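Local structure of cyclin homolog (2F2C) at residues 157-162 / 225-230; 191-196 / 236-241. The protein is a viral D-type cyclin that may promote cellular transformation and rapid T-cell proliferation during latent herpesvirus infection of T-cells. All coordinates share one frame; numbering follows the deposited sequence.

Two contacts, their centres about 14 Å apart, illustrate how an all-helical cyclin region is packed through small apolar contacts between segments distant in sequence. Along the chain their segments alternate: 157-162, 191-196, 225-230, 236-241. Contact 1 sets helix 156-162 against the end of helix 218-228; contact 2 sets the approach to helix 195-208 against helix 232-247. Helices 195-208, 218-228 and 232-247 follow one another, and the first of them touches both contacts, through C199, L203 and A200 at contact 1 and I198 at contact 2. CE2 of F230 lies 4.1 Å from OG of S194, and CD1 of L228 4.0 Å from O of G196. The two contacts therefore adjoin, both within the herpesviral cyclin region.

Contact 1: 157-162 / 225-230; sequences IPLCNA and SSILNF
I227 meets L159 and A162 through two different methyl groups. Its CB is directed at helix 156-162, and with CG1 anti to the carbonyl carbon (chi1 -61°) the two branches part, CG2 going to L159 and CD1, at the end of the CG1 branch, to A162. CG2 lies 3.9 Å from CD2 of L159, the two side chains lying alongside and running in opposite senses, while CD1 reaches CB of A162 at 4.1 Å. L24 of helix 21-31 also packs on I227. L228 comes next, and its CD2 stands 4.1 Å from the same CD2 of L159, the two leucines crossing at about a right angle. That one methyl therefore touches consecutive residues of the other helix. The pattern exemplifies the apolar helix-to-helix packing of the all-helical cyclin fold: helix 195-208 joins the same core, with C199 and L203 against L159 and A200 against L228. N229, with a positive phi, ends the helical conformation, although its N still bonds to O of S225 at 2.9 Å. At F230 a side chain closes the turn after the helix end, OG of S225 donating to the F230 O over 2.9 Å from a position 24° off the carbonyl plane.

Contact 2: 191-196 / 236-241; sequences ALLSPG and RTVKDQ
L193 faces V238 and Q241 with a single methyl group, CD2, so that one leucine makes the whole contact from its side. Its CB already points to helix 232-247, and with CG beside the backbone N (chi1 -46°) CD2 becomes the methyl that touches. CD2 comes to 4.1 Å from CG2 of V238, a van der Waals approach in which the two side chains run past one another, oppositely directed. V238 has CG1 anti to its own N (chi1 168°), which turns CG2, beside that N, to the leucine. Nearly one helical turn further on, the chain of Q241 is extended beyond CG and crosses L193 at a slant, and the end of its side chain comes near the same CD2; the side chain also lies against N189. No hydrogen bond spans the two segments. I198 of helix 195-208 packs on L193 as well, while K239 forms a salt bridge with E208 and a cation-pi contact with W217, linking helix 232-247 to the end of helix 195-208 and to the residue just before helix 218-228. S194 occupies the N-cap position of helix 195-208, where OE1 of E31, from helix 21-31, is hydrogen-bonded to its OG and accepts the N-H of G196 in the first turn. The hydrophobic contact just before this helix start is part of the all-helical cyclin fold.

Contact 1: 157-162 / 225-230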
# COMPACT_ATOMS: atom_id res chain seq x y z
N ILE A 157 4.06 -8.22 12.83
CA ILE A 157 5.28 -7.55 13.21
C ILE A 157 5.05 -6.47 14.27
O ILE A 157 5.80 -6.45 15.27
CB ILE A 157 6.06 -7.04 11.97
CG1 ILE A 157 6.45 -8.22 11.07
CG2 ILE A 157 7.30 -6.22 12.40
CD1 ILE A 157 7.61 -9.07 11.62
N PRO A 158 4.09 -5.56 14.06
CA PRO A 158 3.71 -4.61 15.12
C PRO A 158 3.46 -5.26 16.48
O PRO A 158 3.84 -4.69 17.52
CB PRO A 158 2.44 -3.98 14.56
CG PRO A 158 2.66 -3.97 13.12
CD PRO A 158 3.37 -5.28 12.81
N LEU A 159 2.85 -6.45 16.51
CA LEU A 159 2.66 -7.15 17.79
C LEU A 159 3.99 -7.60 18.37
O LEU A 159 4.24 -7.36 19.57
CB LEU A 159 1.68 -8.32 17.69
CG LEU A 159 0.22 -7.95 17.44
CD1 LEU A 159 -0.64 -9.18 17.46
CD2 LEU A 159 -0.24 -6.93 18.46
N CYS A 160 4.83 -8.22 17.53
CA CYS A 160 6.20 -8.61 17.93
C CYS A 160 7.01 -7.48 18.54
O CYS A 160 7.65 -7.65 19.58
CB CYS A 160 6.98 -9.18 16.75
SG CYS A 160 6.42 -10.79 16.19
N ASN A 161 7.01 -6.32 17.87
CA ASN A 161 7.69 -5.14 18.37
C ASN A 161 7.12 -4.65 19.70
O ASN A 161 7.88 -4.37 20.63
CB ASN A 161 7.64 -4.01 17.34
CG ASN A 161 8.30 -2.75 17.85
OD1 ASN A 161 9.53 -2.64 17.88
ND2 ASN A 161 7.49 -1.80 18.28
N ALA A 162 5.80 -4.55 19.80
CA ALA A 162 5.16 -4.14 21.04
C ALA A 162 5.37 -5.11 22.23
O ALA A 162 5.51 -4.67 23.38
CB ALA A 162 3.70 -3.87 20.80
N SER A 225 -3.30 -8.85 25.90
CA SER A 225 -4.55 -8.40 26.48
C SER A 225 -4.56 -6.87 26.57
O SER A 225 -5.53 -6.22 26.20
CB SER A 225 -4.68 -9.01 27.86
OG SER A 225 -5.95 -8.76 28.42
N SER A 226 -3.44 -6.30 27.00
CA SER A 226 -3.31 -4.86 27.12
C SER A 226 -3.06 -4.17 25.79
O SER A 226 -3.61 -3.11 25.53
CB SER A 226 -2.20 -4.50 28.12
OG SER A 226 -2.10 -5.49 29.12
N ILE A 227 -2.21 -4.74 24.94
CA ILE A 227 -1.96 -4.18 23.61
C ILE A 227 -3.25 -4.10 22.79
O ILE A 227 -3.60 -3.04 22.30
CB ILE A 227 -0.92 -5.02 22.84
CG1 ILE A 227 0.42 -5.04 23.58
CG2 ILE A 227 -0.76 -4.52 21.43
CD1 ILE A 227 0.98 -3.67 23.85
N LEU A 228 -3.95 -5.22 22.68
CA LEU A 228 -5.13 -5.31 21.83
C LEU A 228 -6.36 -4.68 22.48
O LEU A 228 -7.21 -4.13 21.77
CB LEU A 228 -5.39 -6.76 21.41
CG LEU A 228 -4.24 -7.35 20.59
CD1 LEU A 228 -4.31 -8.83 20.53
CD2 LEU A 228 -4.23 -6.78 19.20
N ASN A 229 -6.42 -4.73 23.82
CA ASN A 229 -7.54 -4.23 24.61
C ASN A 229 -8.70 -5.21 24.60
O ASN A 229 -9.86 -4.82 24.54
CB ASN A 229 -7.97 -2.81 24.21
CG ASN A 229 -8.76 -2.08 25.33
OD1 ASN A 229 -8.87 -2.56 26.45
ND2 ASN A 229 -9.32 -0.92 25.00
N PHE A 230 -8.40 -6.50 24.69
CA PHE A 230 -9.44 -7.49 24.94
C PHE A 230 -9.19 -8.10 26.31
O PHE A 230 -8.18 -7.80 26.92
CB PHE A 230 -9.42 -8.55 23.86
CG PHE A 230 -10.05 -8.11 22.59
CD1 PHE A 230 -11.45 -8.00 22.49
CD2 PHE A 230 -9.26 -7.79 21.49
CE1 PHE A 230 -12.06 -7.60 21.29
CE2 PHE A 230 -9.82 -7.37 20.28
CZ PHE A 230 -11.21 -7.27 20.17

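Contact 2: 191-196 / 236-241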
# COMPACT_ATOMS: atom_id res chain seq x y z
N ALA A 191 -13.62 -16.73 10.67
CA ALA A 191 -13.98 -15.59 9.83
C ALA A 191 -14.51 -14.41 10.65
O ALA A 191 -14.31 -13.25 10.28
CB ALA A 191 -15.02 -16.00 8.79
N LEU A 192 -15.15 -14.73 11.77
CA LEU A 192 -15.85 -13.75 12.58
C LEU A 192 -14.93 -13.00 13.56
O LEU A 192 -15.32 -11.97 14.09
CB LEU A 192 -17.02 -14.41 13.34
CG LEU A 192 -17.95 -15.47 12.69
CD1 LEU A 192 -19.21 -15.72 13.55
CD2 LEU A 192 -18.36 -15.13 11.25
N LEU A 193 -13.74 -13.52 13.81
CA LEU A 193 -12.84 -12.88 14.78
C LEU A 193 -12.13 -11.67 14.18
O LEU A 193 -11.96 -11.57 12.97
CB LEU A 193 -11.82 -13.88 15.33
CG LEU A 193 -12.42 -15.23 15.74
CD1 LEU A 193 -11.37 -16.33 15.66
CD2 LEU A 193 -13.10 -15.19 17.12
N SER A 194 -11.73 -10.74 15.03
CA SER A 194 -11.11 -9.53 14.54
C SER A 194 -9.67 -9.86 14.16
O SER A 194 -9.01 -10.67 14.83
CB SER A 194 -11.21 -8.40 15.58
OG SER A 194 -10.01 -8.24 16.31
N PRO A 195 -9.20 -9.29 13.06
CA PRO A 195 -7.90 -9.65 12.52
C PRO A 195 -6.80 -9.65 13.58
O PRO A 195 -5.98 -10.56 13.61
CB PRO A 195 -7.64 -8.59 11.45
CG PRO A 195 -8.92 -7.86 11.26
CD PRO A 195 -9.93 -8.32 12.22
N GLY A 196 -6.81 -8.65 14.46
CA GLY A 196 -5.79 -8.55 15.49
C GLY A 196 -5.83 -9.75 16.41
O GLY A 196 -4.79 -10.24 16.83
N ARG A 236 -6.86 -16.08 25.40
CA ARG A 236 -6.64 -17.49 25.60
C ARG A 236 -7.54 -18.35 24.71
O ARG A 236 -7.07 -19.32 24.13
CB ARG A 236 -6.81 -17.81 27.08
CG ARG A 236 -6.33 -19.18 27.50
CD ARG A 236 -5.64 -19.20 28.87
NE ARG A 236 -6.38 -18.46 29.90
CZ ARG A 236 -5.81 -17.83 30.93
NH1 ARG A 236 -4.49 -17.82 31.08
NH2 ARG A 236 -6.57 -17.19 31.81
N THR A 237 -8.82 -18.00 24.59
CA THR A 237 -9.76 -18.70 23.68
C THR A 237 -9.38 -18.60 22.20
O THR A 237 -9.56 -19.55 21.44
CB THR A 237 -11.21 -18.18 23.86
OG1 THR A 237 -11.73 -18.63 25.10
CG2 THR A 237 -12.18 -18.81 22.85
N VAL A 238 -8.90 -17.45 21.77
CA VAL A 238 -8.53 -17.30 20.37
C VAL A 238 -7.23 -18.05 20.06
O VAL A 238 -7.13 -18.66 19.00
CB VAL A 238 -8.53 -15.84 19.90
CG1 VAL A 238 -7.88 -15.70 18.55
CG2 VAL A 238 -9.96 -15.34 19.81
N LYS A 239 -6.26 -18.04 20.98
CA LYS A 239 -5.11 -18.95 20.88
C LYS A 239 -5.58 -20.38 20.58
O LYS A 239 -5.19 -20.98 19.57
CB LYS A 239 -4.24 -18.88 22.14
CG LYS A 239 -3.02 -19.79 22.15
CD LYS A 239 -3.34 -21.15 22.72
CE LYS A 239 -2.10 -22.01 22.90
NZ LYS A 239 -1.46 -22.32 21.58
N ASP A 240 -6.45 -20.91 21.42
CA ASP A 240 -6.96 -22.27 21.22
C ASP A 240 -7.79 -22.45 19.95
O ASP A 240 -7.80 -23.53 19.37
CB ASP A 240 -7.73 -22.75 22.46
CG ASP A 240 -6.85 -22.85 23.70
OD1 ASP A 240 -5.70 -22.35 23.70
OD2 ASP A 240 -7.23 -23.42 24.75
N GLN A 241 -8.47 -21.40 19.49
CA GLN A 241 -9.30 -21.51 18.29
C GLN A 241 -8.46 -21.60 17.03
O GLN A 241 -8.75 -22.43 16.15
CB GLN A 241 -10.26 -20.35 18.19
CG GLN A 241 -11.59 -20.64 18.84
CD GLN A 241 -12.45 -19.41 18.92
OE1 GLN A 241 -12.04 -18.41 19.52
NE2 GLN A 241 -13.63 -19.46 18.30